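Putative peptidase (Chlamydophila abortus, PDB 3CE2) probably cleaves small peptides as a zinc-dependent oligopeptidase of the M3B family. Local coordinates at residues A[176-181]-A[254-259]; A[268-273]-A[531-536]; A[37-42]-A[84-89]. All blocks are in the same frame, centred on the assembly; numbering follows the deposited sequence.

How the contacts relate
All three contacts of this largely helical chain are apolar, with no hydrogen bond between their segments, and they differ in depth. Contact 2 is buried, its centre about 14 Å from the chain's centre; contact 1 lies at the surface, and contact 3 is partly buried in a distant region. Contacts 1 and 2 are neighbours: helices 240-260 and 266-271 follow each other, and the His-254 ring of contact 1 packs on Tyr-531 and Asn-532. Both set a leucine methyl against a tyrosine; contact 2 adds an alanine against Phe-533. Contact 3, its nearest atoms about 16 Å from contact 2, presses a leucine onto the backbone of Leu-40 and the CB of Asp-39.

Contact 1 of 3, residues A[176-181]-A[254-259]; sequences TPLEVA and HVFYAK
Leu-178 meets Phe-256 and Tyr-257 through a single methyl group, a compact example of how one aliphatic side chain can join a turn to a helix. The CB of Leu-178 leaves the backbone toward helix 240-260. With CG anti to the carbonyl carbon (chi1 -73°), the branch point continues across the gap, and the CD1 limb reaches the helix. There CD1 lies 3.9 Å from CE2 of Tyr-257 and 4.0 Å from CD2 of Phe-256. The same methyl is 4.0 Å from the hydroxyl oxygen OH of Tyr-257, so it covers the far end of that side chain, which extends from the opposite direction. Its approach to both rings is oblique, and the contact is one of apolar packing.

The two aromatics also support each other: CD2 of Phe-256 stands 4.0 Å above the Tyr-257 ring plane, offset toward the rim. Across the interface, the turn carrying Leu-178 is closed by a backbone hydrogen bond of 3.0 Å from Glu-179 N to Thr-176 O. Leu-171 and Ala-174 of helix 165-174 touch both rings, and Phe-175 adds to the side of Tyr-257. The arrangement is a small surface cluster of aliphatic and aromatic side chains that ties the turn between helices 165-174 and 180-192 to helix 240-260.

Contact 2 of 3, residues A[268-273]-A[531-536]; sequences QAALYH and YNFYVY
The non-helical segment leading into helix 536-553, rich in aromatic residues, packs here on the short helix 266-271, with Phe-533 against Ala-270 and Tyr-536 against Leu-271. It belongs to the buried part of the M3 peptidase fold and illustrates how a loop can be seated by a few apolar side chains without a hydrogen bond between the two segments.

The closest backbone approach is at Ala-270 and Phe-533, whose CA atoms are 6.4 Å apart. The small Ala-270 side chain allows this approach: its CB lies 3.7 Å from CB of Phe-533 and 4.0 Å from CD1 of the same residue, the methyl coming obliquely to the ring. At the margin, OD1 of Asn-532 is 4.3 Å from CB of Ala-270. Asn-532 and Phe-533 both have positive phi, 79° and 50°, in the left-handed region.

The second point of contact is Leu-271, where CD2 stands 3.6 Å from CZ of Tyr-536 at the hydroxyl-bearing end of the ring. Tyr-536 holds its CG between the backbone N and the carbonyl carbon (chi1 83°), which directs the ring to Leu-271. Within the loop, the carbonyl oxygen O of Phe-533 lies in the Tyr-536 ring plane, 3.3 Å from CE2 at its edge.

Glu-479 of helix 451-487 accepts a hydrogen bond from the backbone N of Phe-533, whose ring meets that of His-483, one residue before the zinc ligand His-484. Tyr-281 of helix 278-289 touches Leu-271, Phe-533 and Tyr-536, and His-254 of helix 240-260 touches Asn-532.

Contact 3 of 3, residues A[37-42]-A[84-89]; sequences KADLDS and NKLYVY
Leu-86 fits its branched end against Asp-39 and Leu-40, an example of helix-helix packing between helices 66-96 and 33-42 in which one leucine supplies most of what 84-89 offers to 37-42. The two CA atoms of Leu-40 and Leu-86 come within 7.0 Å.

Apolar contacts carry the interface. CG of Leu-86 is anti to the carbonyl carbon (chi1 -71°), which extends the two methyls toward the other helix. CD2 rests 3.9 Å from CB of Asp-39, the two side chains crossing at a slant, and is also 3.9 Å from the backbone N of Leu-40. CD1 lies over the backbone of Leu-40, 4.1 Å from its CA, while the methyls CD1 of Leu-40 and CD1 of Leu-86 meet more loosely at 4.4 Å.

Polar bonds lie nearby. The backbone O of Leu-86 is hydrogen-bonded to NE1 of Trp-36, a further link between the same two helices. Lys-85 packs on the Tyr-30 ring in a cation-pi contact, and its NZ is hydrogen-bonded to the backbone O of Leu-29. The NZ of Lys-85 is 6.5 Å from OD2 of Asp-39, opposite charges too far apart to be in contact. That OD2 is instead hydrogen-bonded to OH of Tyr-30, and it lies 4.1 Å from CD2 of Leu-86.

Contact 1 of 3, residues A[176-181]-A[254-259]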
ATOM      1  N   THR A 176       0.915  -5.846  24.253  1.00 51.55           N
ATOM      2  CA  THR A 176      -0.177  -5.125  24.874  1.00 49.28           C
ATOM      3  C   THR A 176       0.268  -3.787  25.500  1.00 51.23           C
ATOM      4  O   THR A 176      -0.107  -2.724  25.021  1.00 51.77           O
ATOM      5  CB  THR A 176      -0.870  -6.036  25.881  1.00 52.89           C
ATOM      6  OG1 THR A 176      -1.418  -7.151  25.174  1.00 62.41           O
ATOM      7  CG2 THR A 176      -1.990  -5.323  26.611  1.00 49.39           C
ATOM      8  N   PRO A 177       1.093  -3.827  26.552  1.00 48.88           N
ATOM      9  CA  PRO A 177       1.567  -2.579  27.133  1.00 49.02           C
ATOM     10  C   PRO A 177       2.249  -1.634  26.137  1.00 51.81           C
ATOM     11  O   PRO A 177       2.196  -0.402  26.319  1.00 52.70           O
ATOM     12  CB  PRO A 177       2.582  -3.043  28.183  1.00 46.15           C
ATOM     13  CG  PRO A 177       2.877  -4.451  27.843  1.00 47.90           C
ATOM     14  CD  PRO A 177       1.618  -4.989  27.279  1.00 50.16           C
ATOM     15  N   LEU A 178       2.887  -2.183  25.108  1.00 46.42           N
ATOM     16  CA  LEU A 178       3.641  -1.341  24.185  1.00 45.90           C
ATOM     17  C   LEU A 178       2.765  -0.661  23.128  1.00 48.10           C
ATOM     18  O   LEU A 178       3.273   0.020  22.250  1.00 44.34           O
ATOM     19  CB  LEU A 178       4.765  -2.121  23.522  1.00 42.18           C
ATOM     20  CG  LEU A 178       5.914  -2.402  24.483  1.00 46.54           C
ATOM     21  CD1 LEU A 178       6.829  -3.435  23.873  1.00 46.93           C
ATOM     22  CD2 LEU A 178       6.682  -1.114  24.845  1.00 44.27           C
ATOM     23  N   GLU A 179       1.452  -0.836  23.212  1.00 44.61           N
ATOM     24  CA  GLU A 179       0.569  -0.128  22.312  1.00 50.09           C
ATOM     25  C   GLU A 179       0.413   1.311  22.777  1.00 54.42           C
ATOM     26  O   GLU A 179      -0.129   2.150  22.046  1.00 56.16           O
ATOM     27  CB  GLU A 179      -0.820  -0.748  22.332  1.00 56.39           C
ATOM     28  CG  GLU A 179      -1.001  -2.022  21.550  1.00 68.36           C
ATOM     29  CD  GLU A 179      -2.397  -2.579  21.749  1.00 74.32           C
ATOM     30  OE1 GLU A 179      -2.877  -2.581  22.906  1.00 72.28           O
ATOM     31  OE2 GLU A 179      -3.018  -2.998  20.749  1.00 81.86           O
ATOM     32  N   VAL A 180       0.838   1.599  24.009  1.00 48.24           N
ATOM     33  CA  VAL A 180       0.421   2.858  24.606  1.00 46.20           C
ATOM     34  C   VAL A 180       0.936   4.037  23.813  1.00 39.32           C
ATOM     35  O   VAL A 180       0.204   4.984  23.609  1.00 42.97           O
ATOM     36  CB  VAL A 180       0.769   3.023  26.101  1.00 42.22           C
ATOM     37  CG1 VAL A 180       2.251   3.162  26.309  1.00 39.18           C
ATOM     38  CG2 VAL A 180       0.087   4.260  26.619  1.00 44.85           C
ATOM     39  N   ALA A 181       2.171   3.975  23.334  1.00 37.92           N
ATOM     40  CA  ALA A 181       2.705   5.130  22.641  1.00 41.45           C
ATOM     41  C   ALA A 181       1.774   5.565  21.508  1.00 41.53           C
ATOM     42  O   ALA A 181       1.336   6.721  21.467  1.00 41.16           O
ATOM     43  CB  ALA A 181       4.127   4.886  22.153  1.00 38.68           C
ATOM     44  N   HIS A 254      10.741  -0.694  19.252  1.00 43.92           N
ATOM     45  CA  HIS A 254      11.362  -1.450  18.183  1.00 44.58           C
ATOM     46  C   HIS A 254      12.728  -1.946  18.599  1.00 47.53           C
ATOM     47  O   HIS A 254      13.083  -3.093  18.316  1.00 51.88           O
ATOM     48  CB  HIS A 254      11.461  -0.635  16.903  1.00 43.45           C
ATOM     49  CG  HIS A 254      10.134  -0.227  16.369  1.00 43.75           C
ATOM     50  ND1 HIS A 254       9.956   0.896  15.595  1.00 47.84           N
ATOM     51  CD2 HIS A 254       8.909  -0.771  16.538  1.00 48.13           C
ATOM     52  CE1 HIS A 254       8.676   1.015  15.292  1.00 53.59           C
ATOM     53  NE2 HIS A 254       8.016   0.018  15.857  1.00 53.93           N
ATOM     54  N   VAL A 255      13.481  -1.103  19.296  1.00 46.50           N
ATOM     55  CA  VAL A 255      14.806  -1.504  19.782  1.00 43.65           C
ATOM     56  C   VAL A 255      14.710  -2.676  20.744  1.00 46.36           C
ATOM     57  O   VAL A 255      15.525  -3.579  20.709  1.00 52.69           O
ATOM     58  CB  VAL A 255      15.517  -0.354  20.458  1.00 39.11           C
ATOM     59  CG1 VAL A 255      16.839  -0.816  21.059  1.00 37.96           C
ATOM     60  CG2 VAL A 255      15.733   0.759  19.459  1.00 41.09           C
ATOM     61  N   PHE A 256      13.692  -2.666  21.587  1.00 47.22           N
ATOM     62  CA  PHE A 256      13.497  -3.751  22.526  1.00 48.12           C
ATOM     63  C   PHE A 256      13.269  -5.054  21.782  1.00 51.56           C
ATOM     64  O   PHE A 256      13.940  -6.042  22.052  1.00 55.11           O
ATOM     65  CB  PHE A 256      12.326  -3.432  23.450  1.00 41.95           C
ATOM     66  CG  PHE A 256      11.678  -4.639  24.076  1.00 40.80           C
ATOM     67  CD1 PHE A 256      12.252  -5.267  25.177  1.00 44.14           C
ATOM     68  CD2 PHE A 256      10.470  -5.119  23.593  1.00 40.62           C
ATOM     69  CE1 PHE A 256      11.642  -6.349  25.777  1.00 37.85           C
ATOM     70  CE2 PHE A 256       9.847  -6.206  24.187  1.00 41.44           C
ATOM     71  CZ  PHE A 256      10.443  -6.825  25.275  1.00 41.63           C
ATOM     72  N   TYR A 257      12.330  -5.053  20.844  1.00 49.79           N
ATOM     73  CA  TYR A 257      12.009  -6.264  20.094  1.00 52.70           C
ATOM     74  C   TYR A 257      13.179  -6.725  19.213  1.00 53.35           C
ATOM     75  O   TYR A 257      13.456  -7.912  19.114  1.00 55.26           O
ATOM     76  CB  TYR A 257      10.794  -6.033  19.209  1.00 55.14           C
ATOM     77  CG  TYR A 257       9.418  -6.136  19.867  1.00 59.93           C
ATOM     78  CD1 TYR A 257       8.991  -7.323  20.473  1.00 56.73           C
ATOM     79  CD2 TYR A 257       8.510  -5.063  19.812  1.00 57.25           C
ATOM     80  CE1 TYR A 257       7.711  -7.431  21.028  1.00 57.95           C
ATOM     81  CE2 TYR A 257       7.229  -5.161  20.370  1.00 57.39           C
ATOM     82  CZ  TYR A 257       6.834  -6.346  20.975  1.00 61.32           C
ATOM     83  OH  TYR A 257       5.562  -6.454  21.528  1.00 62.35           O
ATOM     84  N   ALA A 258      13.862  -5.784  18.574  1.00 52.15           N
ATOM     85  CA  ALA A 258      14.952  -6.116  17.670  1.00 52.76           C
ATOM     86  C   ALA A 258      16.104  -6.813  18.379  1.00 57.95           C
ATOM     87  O   ALA A 258      16.595  -7.845  17.928  1.00 61.92           O
ATOM     88  CB  ALA A 258      15.474  -4.858  16.994  1.00 48.67           C
ATOM     89  N   LYS A 259      16.569  -6.234  19.474  1.00 58.40           N
ATOM     90  CA  LYS A 259      17.775  -6.743  20.079  1.00 59.30           C
ATOM     91  C   LYS A 259      17.518  -8.051  20.834  1.00 58.08           C
ATOM     92  O   LYS A 259      18.429  -8.832  21.039  1.00 60.83           O
ATOM     93  CB  LYS A 259      18.471  -5.678  20.935  1.00 62.42           C
ATOM     94  CG  LYS A 259      18.085  -5.669  22.401  1.00 68.81           C
ATOM     95  CD  LYS A 259      18.702  -4.469  23.111  1.00 67.78           C
ATOM     96  CE  LYS A 259      18.047  -4.246  24.473  1.00 66.74           C
ATOM     97  NZ  LYS A 259      18.250  -2.848  24.920  1.00 65.53           N
TER

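Contact 2 of 3, residues A[268-273]-A[531-536]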
ATOM      1  N   GLN A 268      17.022  -4.248  10.151  1.00 53.34           N
ATOM      2  CA  GLN A 268      17.183  -5.667   9.764  1.00 56.91           C
ATOM      3  C   GLN A 268      16.019  -6.457  10.272  1.00 52.38           C
ATOM      4  O   GLN A 268      15.565  -7.381   9.610  1.00 55.26           O
ATOM      5  CB  GLN A 268      18.476  -6.287  10.293  1.00 56.45           C
ATOM      6  CG  GLN A 268      19.742  -5.744   9.627  1.00 70.35           C
ATOM      7  CD  GLN A 268      21.013  -6.530   9.979  1.00 70.42           C
ATOM      8  OE1 GLN A 268      21.187  -6.989  11.112  1.00 76.89           O
ATOM      9  NE2 GLN A 268      21.908  -6.674   8.997  1.00 68.14           N
ATOM     10  N   ALA A 269      15.532  -6.087  11.452  1.00 46.96           N
ATOM     11  CA  ALA A 269      14.354  -6.742  12.015  1.00 48.13           C
ATOM     12  C   ALA A 269      13.152  -6.594  11.095  1.00 43.93           C
ATOM     13  O   ALA A 269      12.412  -7.540  10.882  1.00 47.53           O
ATOM     14  CB  ALA A 269      14.033  -6.204  13.420  1.00 37.20           C
ATOM     15  N   ALA A 270      12.971  -5.402  10.551  1.00 45.24           N
ATOM     16  CA  ALA A 270      11.843  -5.122   9.670  1.00 44.16           C
ATOM     17  C   ALA A 270      12.011  -5.663   8.252  1.00 44.02           C
ATOM     18  O   ALA A 270      11.034  -5.961   7.582  1.00 51.20           O
ATOM     19  CB  ALA A 270      11.589  -3.619   9.630  1.00 45.75           C
ATOM     20  N   LEU A 271      13.246  -5.776   7.785  1.00 45.40           N
ATOM     21  CA  LEU A 271      13.495  -6.144   6.392  1.00 44.89           C
ATOM     22  C   LEU A 271      13.589  -7.646   6.193  1.00 44.38           C
ATOM     23  O   LEU A 271      13.622  -8.141   5.062  1.00 50.29           O
ATOM     24  CB  LEU A 271      14.792  -5.502   5.894  1.00 43.89           C
ATOM     25  CG  LEU A 271      14.841  -3.989   5.713  1.00 40.28           C
ATOM     26  CD1 LEU A 271      16.019  -3.653   4.850  1.00 43.07           C
ATOM     27  CD2 LEU A 271      13.593  -3.465   5.072  1.00 34.88           C
ATOM     28  N   TYR A 272      13.622  -8.376   7.290  1.00 42.36           N
ATOM     29  CA  TYR A 272      13.913  -9.800   7.236  1.00 49.11           C
ATOM     30  C   TYR A 272      12.786 -10.611   6.615  1.00 52.05           C
ATOM     31  O   TYR A 272      13.019 -11.463   5.757  1.00 56.18           O
ATOM     32  CB  TYR A 272      14.234 -10.321   8.641  1.00 47.47           C
ATOM     33  CG  TYR A 272      14.804 -11.715   8.660  1.00 49.07           C
ATOM     34  CD1 TYR A 272      16.107 -11.973   8.208  1.00 48.34           C
ATOM     35  CD2 TYR A 272      14.037 -12.785   9.112  1.00 45.85           C
ATOM     36  CE1 TYR A 272      16.625 -13.263   8.219  1.00 47.64           C
ATOM     37  CE2 TYR A 272      14.548 -14.068   9.148  1.00 48.21           C
ATOM     38  CZ  TYR A 272      15.835 -14.313   8.700  1.00 50.54           C
ATOM     39  OH  TYR A 272      16.310 -15.616   8.753  1.00 47.61           O
ATOM     40  N   HIS A 273      11.569 -10.354   7.069  1.00 57.42           N
ATOM     41  CA  HIS A 273      10.416 -11.066   6.575  1.00 59.50           C
ATOM     42  C   HIS A 273      10.480 -11.181   5.049  1.00 56.77           C
ATOM     43  O   HIS A 273      10.383 -12.269   4.483  1.00 58.26           O
ATOM     44  CB  HIS A 273       9.133 -10.350   7.025  1.00 69.02           C
ATOM     45  CG  HIS A 273       7.872 -10.995   6.527  1.00 82.17           C
ATOM     46  ND1 HIS A 273       7.641 -12.358   6.619  1.00 84.87           N
ATOM     47  CD2 HIS A 273       6.772 -10.466   5.934  1.00 82.94           C
ATOM     48  CE1 HIS A 273       6.460 -12.638   6.095  1.00 84.22           C
ATOM     49  NE2 HIS A 273       5.910 -11.509   5.677  1.00 86.36           N
ATOM     50  N   TYR A 531       5.339   3.943  11.371  1.00 66.19           N
ATOM     51  CA  TYR A 531       6.591   3.403  11.847  1.00 68.66           C
ATOM     52  C   TYR A 531       6.730   1.855  11.767  1.00 70.79           C
ATOM     53  O   TYR A 531       5.765   1.095  11.570  1.00 64.71           O
ATOM     54  CB  TYR A 531       6.975   4.033  13.198  1.00 59.72           C
ATOM     55  CG  TYR A 531       7.192   5.530  13.065  1.00 50.53           C
ATOM     56  CD1 TYR A 531       8.463   6.055  13.062  1.00 55.53           C
ATOM     57  CD2 TYR A 531       6.140   6.402  12.885  1.00 49.79           C
ATOM     58  CE1 TYR A 531       8.700   7.420  12.913  1.00 51.34           C
ATOM     59  CE2 TYR A 531       6.365   7.779  12.742  1.00 52.70           C
ATOM     60  CZ  TYR A 531       7.661   8.278  12.761  1.00 51.85           C
ATOM     61  OH  TYR A 531       7.952   9.621  12.628  1.00 48.58           O
ATOM     62  N   ASN A 532       7.979   1.436  11.894  1.00 73.08           N
ATOM     63  CA  ASN A 532       8.430   0.103  11.516  1.00 65.48           C
ATOM     64  C   ASN A 532       8.655  -0.054  10.008  1.00 54.19           C
ATOM     65  O   ASN A 532       8.242  -1.014   9.388  1.00 52.49           O
ATOM     66  CB  ASN A 532       7.564  -1.007  12.104  1.00 67.27           C
ATOM     67  CG  ASN A 532       8.396  -2.213  12.521  1.00 67.66           C
ATOM     68  OD1 ASN A 532       9.516  -2.071  13.029  1.00 60.85           O
ATOM     69  ND2 ASN A 532       7.862  -3.404  12.289  1.00 69.96           N
ATOM     70  N   PHE A 533       9.318   0.933   9.436  1.00 46.97           N
ATOM     71  CA  PHE A 533       9.973   0.763   8.171  1.00 43.12           C
ATOM     72  C   PHE A 533       9.106   0.149   7.093  1.00 44.63           C
ATOM     73  O   PHE A 533       9.500  -0.832   6.467  1.00 48.72           O
ATOM     74  CB  PHE A 533      11.197  -0.117   8.361  1.00 37.81           C
ATOM     75  CG  PHE A 533      12.272   0.518   9.189  1.00 39.17           C
ATOM     76  CD1 PHE A 533      12.453   0.146  10.517  1.00 33.44           C
ATOM     77  CD2 PHE A 533      13.106   1.485   8.640  1.00 37.94           C
ATOM     78  CE1 PHE A 533      13.428   0.729  11.278  1.00 29.45           C
ATOM     79  CE2 PHE A 533      14.103   2.063   9.396  1.00 37.32           C
ATOM     80  CZ  PHE A 533      14.264   1.688  10.712  1.00 37.62           C
ATOM     81  N   TYR A 534       7.938   0.709   6.844  1.00 43.21           N
ATOM     82  CA  TYR A 534       7.218   0.206   5.702  1.00 52.15           C
ATOM     83  C   TYR A 534       7.059   1.269   4.628  1.00 50.57           C
ATOM     84  O   TYR A 534       6.964   0.956   3.434  1.00 52.77           O
ATOM     85  CB  TYR A 534       5.897  -0.471   6.116  1.00 58.43           C
ATOM     86  CG  TYR A 534       4.699   0.428   6.205  1.00 56.51           C
ATOM     87  CD1 TYR A 534       3.885   0.620   5.091  1.00 56.53           C
ATOM     88  CD2 TYR A 534       4.358   1.045   7.411  1.00 60.73           C
ATOM     89  CE1 TYR A 534       2.771   1.443   5.131  1.00 59.66           C
ATOM     90  CE2 TYR A 534       3.223   1.890   7.522  1.00 65.72           C
ATOM     91  N   VAL A 535       7.078   2.527   5.054  1.00 45.61           N
ATOM     92  CA  VAL A 535       6.994   3.659   4.132  1.00 47.23           C
ATOM     93  C   VAL A 535       7.944   3.625   2.911  1.00 46.68           C
ATOM     94  O   VAL A 535       7.533   3.962   1.789  1.00 47.08           O
ATOM     95  CB  VAL A 535       7.054   5.007   4.894  1.00 49.37           C
ATOM     96  CG1 VAL A 535       7.568   6.101   4.031  1.00 48.95           C
ATOM     97  CG2 VAL A 535       5.670   5.375   5.399  1.00 48.53           C
ATOM     98  N   TYR A 536       9.182   3.177   3.088  1.00 45.54           N
ATOM     99  CA  TYR A 536      10.069   3.042   1.917  1.00 43.61           C
ATOM    100  C   TYR A 536       9.414   2.240   0.794  1.00 45.08           C
ATOM    101  O   TYR A 536       9.653   2.512  -0.381  1.00 44.83           O
ATOM    102  CB  TYR A 536      11.449   2.474   2.285  1.00 46.79           C
ATOM    103  CG  TYR A 536      11.498   0.979   2.380  1.00 44.56           C
ATOM    104  CD1 TYR A 536      12.115   0.227   1.385  1.00 44.55           C
ATOM    105  CD2 TYR A 536      10.923   0.312   3.461  1.00 41.46           C
ATOM    106  CE1 TYR A 536      12.153  -1.181   1.458  1.00 45.63           C
ATOM    107  CE2 TYR A 536      10.947  -1.073   3.547  1.00 46.87           C
ATOM    108  CZ  TYR A 536      11.566  -1.818   2.540  1.00 48.82           C
ATOM    109  OH  TYR A 536      11.595  -3.192   2.618  1.00 48.60           O
TER

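Contact 3 of 3, residues A[37-42]-A[84-89]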
ATOM      1  N   LYS A  37     -24.992 -20.249   2.792  1.00 65.22           N
ATOM      2  CA  LYS A  37     -25.340 -20.632   4.145  1.00 68.34           C
ATOM      3  C   LYS A  37     -25.158 -22.131   4.282  1.00 67.04           C
ATOM      4  O   LYS A  37     -24.604 -22.610   5.272  1.00 64.60           O
ATOM      5  CB  LYS A  37     -26.780 -20.238   4.443  1.00 69.95           C
ATOM      6  CG  LYS A  37     -27.262 -20.680   5.804  1.00 75.80           C
ATOM      7  CD  LYS A  37     -26.375 -20.155   6.932  1.00 79.16           C
ATOM      8  CE  LYS A  37     -27.080 -20.291   8.287  1.00 79.03           C
ATOM      9  NZ  LYS A  37     -26.117 -20.222   9.410  1.00 77.22           N
ATOM     10  N   ALA A  38     -25.617 -22.857   3.263  1.00 66.07           N
ATOM     11  CA  ALA A  38     -25.459 -24.302   3.201  1.00 70.55           C
ATOM     12  C   ALA A  38     -23.975 -24.687   3.392  1.00 73.49           C
ATOM     13  O   ALA A  38     -23.625 -25.485   4.274  1.00 70.52           O
ATOM     14  CB  ALA A  38     -25.997 -24.823   1.870  1.00 67.66           C
ATOM     15  N   ASP A  39     -23.114 -24.090   2.573  1.00 69.85           N
ATOM     16  CA  ASP A  39     -21.689 -24.302   2.682  1.00 69.69           C
ATOM     17  C   ASP A  39     -21.130 -23.923   4.063  1.00 66.27           C
ATOM     18  O   ASP A  39     -20.432 -24.724   4.676  1.00 63.83           O
ATOM     19  CB  ASP A  39     -20.968 -23.523   1.586  1.00 79.77           C
ATOM     20  CG  ASP A  39     -19.892 -24.342   0.907  1.00 85.57           C
ATOM     21  OD1 ASP A  39     -20.167 -25.531   0.615  1.00 86.81           O
ATOM     22  OD2 ASP A  39     -18.786 -23.797   0.667  1.00 87.61           O
ATOM     23  N   LEU A  40     -21.426 -22.713   4.548  1.00 62.83           N
ATOM     24  CA  LEU A  40     -20.979 -22.289   5.881  1.00 62.07           C
ATOM     25  C   LEU A  40     -21.291 -23.373   6.890  1.00 63.14           C
ATOM     26  O   LEU A  40     -20.543 -23.604   7.845  1.00 58.97           O
ATOM     27  CB  LEU A  40     -21.676 -20.997   6.317  1.00 61.95           C
ATOM     28  CG  LEU A  40     -21.264 -20.450   7.698  1.00 62.94           C
ATOM     29  CD1 LEU A  40     -19.988 -19.607   7.632  1.00 62.52           C
ATOM     30  CD2 LEU A  40     -22.379 -19.641   8.374  1.00 64.18           C
ATOM     31  N   ASP A  41     -22.417 -24.038   6.656  1.00 71.24           N
ATOM     32  CA  ASP A  41     -22.897 -25.097   7.538  1.00 79.56           C
ATOM     33  C   ASP A  41     -21.961 -26.319   7.604  1.00 78.98           C
ATOM     34  O   ASP A  41     -21.669 -26.791   8.707  1.00 82.20           O
ATOM     35  CB  ASP A  41     -24.341 -25.505   7.174  1.00 81.84           C
ATOM     36  CG  ASP A  41     -25.389 -24.478   7.634  1.00 82.03           C
ATOM     37  OD1 ASP A  41     -25.050 -23.568   8.424  1.00 82.85           O
ATOM     38  OD2 ASP A  41     -26.562 -24.584   7.206  1.00 81.08           O
ATOM     39  N   SER A  42     -21.483 -26.809   6.449  1.00 75.63           N
ATOM     40  CA  SER A  42     -20.626 -28.019   6.391  1.00 76.12           C
ATOM     41  C   SER A  42     -19.646 -28.079   7.549  1.00 76.67           C
ATOM     42  O   SER A  42     -19.286 -29.158   8.025  1.00 75.05           O
ATOM     43  CB  SER A  42     -19.804 -28.115   5.095  1.00 76.31           C
ATOM     44  OG  SER A  42     -20.121 -27.100   4.166  1.00 82.86           O
ATOM     45  N   ASN A  84     -12.015 -18.530   2.808  1.00 51.31           N
ATOM     46  CA  ASN A  84     -11.826 -17.309   2.015  1.00 45.01           C
ATOM     47  C   ASN A  84     -12.936 -17.122   0.992  1.00 47.59           C
ATOM     48  O   ASN A  84     -13.414 -16.014   0.788  1.00 52.43           O
ATOM     49  CB  ASN A  84     -10.475 -17.318   1.298  1.00 49.09           C
ATOM     50  CG  ASN A  84      -9.305 -17.163   2.249  1.00 52.97           C
ATOM     51  OD1 ASN A  84      -9.488 -17.089   3.466  1.00 51.37           O
ATOM     52  ND2 ASN A  84      -8.088 -17.130   1.699  1.00 50.45           N
ATOM     53  N   LYS A  85     -13.328 -18.203   0.334  1.00 42.61           N
ATOM     54  CA  LYS A  85     -14.429 -18.162  -0.607  1.00 45.68           C
ATOM     55  C   LYS A  85     -15.682 -17.646   0.122  1.00 48.32           C
ATOM     56  O   LYS A  85     -16.385 -16.775  -0.370  1.00 47.75           O
ATOM     57  CB  LYS A  85     -14.645 -19.572  -1.160  1.00 49.63           C
ATOM     58  CG  LYS A  85     -15.671 -19.748  -2.255  1.00 54.46           C
ATOM     59  CD  LYS A  85     -15.578 -21.194  -2.758  1.00 62.86           C
ATOM     60  CE  LYS A  85     -16.824 -21.639  -3.528  1.00 70.51           C
ATOM     61  NZ  LYS A  85     -16.902 -21.068  -4.917  1.00 73.35           N
ATOM     62  N   LEU A  86     -15.951 -18.176   1.310  1.00 49.32           N
ATOM     63  CA  LEU A  86     -17.140 -17.795   2.044  1.00 45.65           C
ATOM     64  C   LEU A  86     -16.986 -16.372   2.530  1.00 50.79           C
ATOM     65  O   LEU A  86     -17.953 -15.610   2.588  1.00 55.69           O
ATOM     66  CB  LEU A  86     -17.333 -18.688   3.256  1.00 46.04           C
ATOM     67  CG  LEU A  86     -17.750 -20.133   3.025  1.00 44.36           C
ATOM     68  CD1 LEU A  86     -17.444 -20.928   4.309  1.00 40.03           C
ATOM     69  CD2 LEU A  86     -19.218 -20.216   2.617  1.00 43.23           C
ATOM     70  N   TYR A  87     -15.770 -16.001   2.896  1.00 41.29           N
ATOM     71  CA  TYR A  87     -15.574 -14.657   3.369  1.00 40.98           C
ATOM     72  C   TYR A  87     -15.876 -13.635   2.285  1.00 45.47           C
ATOM     73  O   TYR A  87     -16.647 -12.698   2.467  1.00 51.32           O
ATOM     74  CB  TYR A  87     -14.158 -14.466   3.836  1.00 40.88           C
ATOM     75  CG  TYR A  87     -13.981 -13.121   4.460  1.00 46.54           C
ATOM     76  CD1 TYR A  87     -14.191 -12.941   5.837  1.00 47.03           C
ATOM     77  CD2 TYR A  87     -13.638 -12.010   3.681  1.00 44.08           C
ATOM     78  CE1 TYR A  87     -14.031 -11.698   6.428  1.00 44.35           C
ATOM     79  CE2 TYR A  87     -13.479 -10.757   4.259  1.00 48.00           C
ATOM     80  CZ  TYR A  87     -13.680 -10.614   5.635  1.00 46.15           C
ATOM     81  OH  TYR A  87     -13.531  -9.389   6.211  1.00 43.78           O
ATOM     82  N   VAL A  88     -15.246 -13.836   1.149  1.00 44.95           N
ATOM     83  CA  VAL A  88     -15.324 -12.924   0.064  1.00 42.06           C
ATOM     84  C   VAL A  88     -16.776 -12.752  -0.306  1.00 45.89           C
ATOM     85  O   VAL A  88     -17.247 -11.630  -0.497  1.00 48.54           O
ATOM     86  CB  VAL A  88     -14.471 -13.447  -1.116  1.00 43.77           C
ATOM     87  CG1 VAL A  88     -14.865 -12.780  -2.419  1.00 41.42           C
ATOM     88  CG2 VAL A  88     -12.975 -13.219  -0.804  1.00 41.98           C
ATOM     89  N   TYR A  89     -17.501 -13.859  -0.376  1.00 47.28           N
ATOM     90  CA  TYR A  89     -18.913 -13.798  -0.753  1.00 49.29           C
ATOM     91  C   TYR A  89     -19.734 -12.958   0.228  1.00 49.71           C
ATOM     92  O   TYR A  89     -20.525 -12.123  -0.184  1.00 52.26           O
ATOM     93  CB  TYR A  89     -19.521 -15.192  -0.828  1.00 50.89           C
ATOM     94  CG  TYR A  89     -20.972 -15.149  -1.196  1.00 50.48           C
ATOM     95  CD1 TYR A  89     -21.357 -15.204  -2.521  1.00 50.65           C
ATOM     96  CD2 TYR A  89     -21.962 -15.028  -0.222  1.00 51.97           C
ATOM     97  CE1 TYR A  89     -22.666 -15.150  -2.882  1.00 53.19           C
ATOM     98  CE2 TYR A  89     -23.295 -14.963  -0.573  1.00 49.63           C
ATOM     99  CZ  TYR A  89     -23.637 -15.029  -1.913  1.00 52.59           C
ATOM    100  OH  TYR A  89     -24.948 -14.991  -2.325  1.00 54.19           O
TER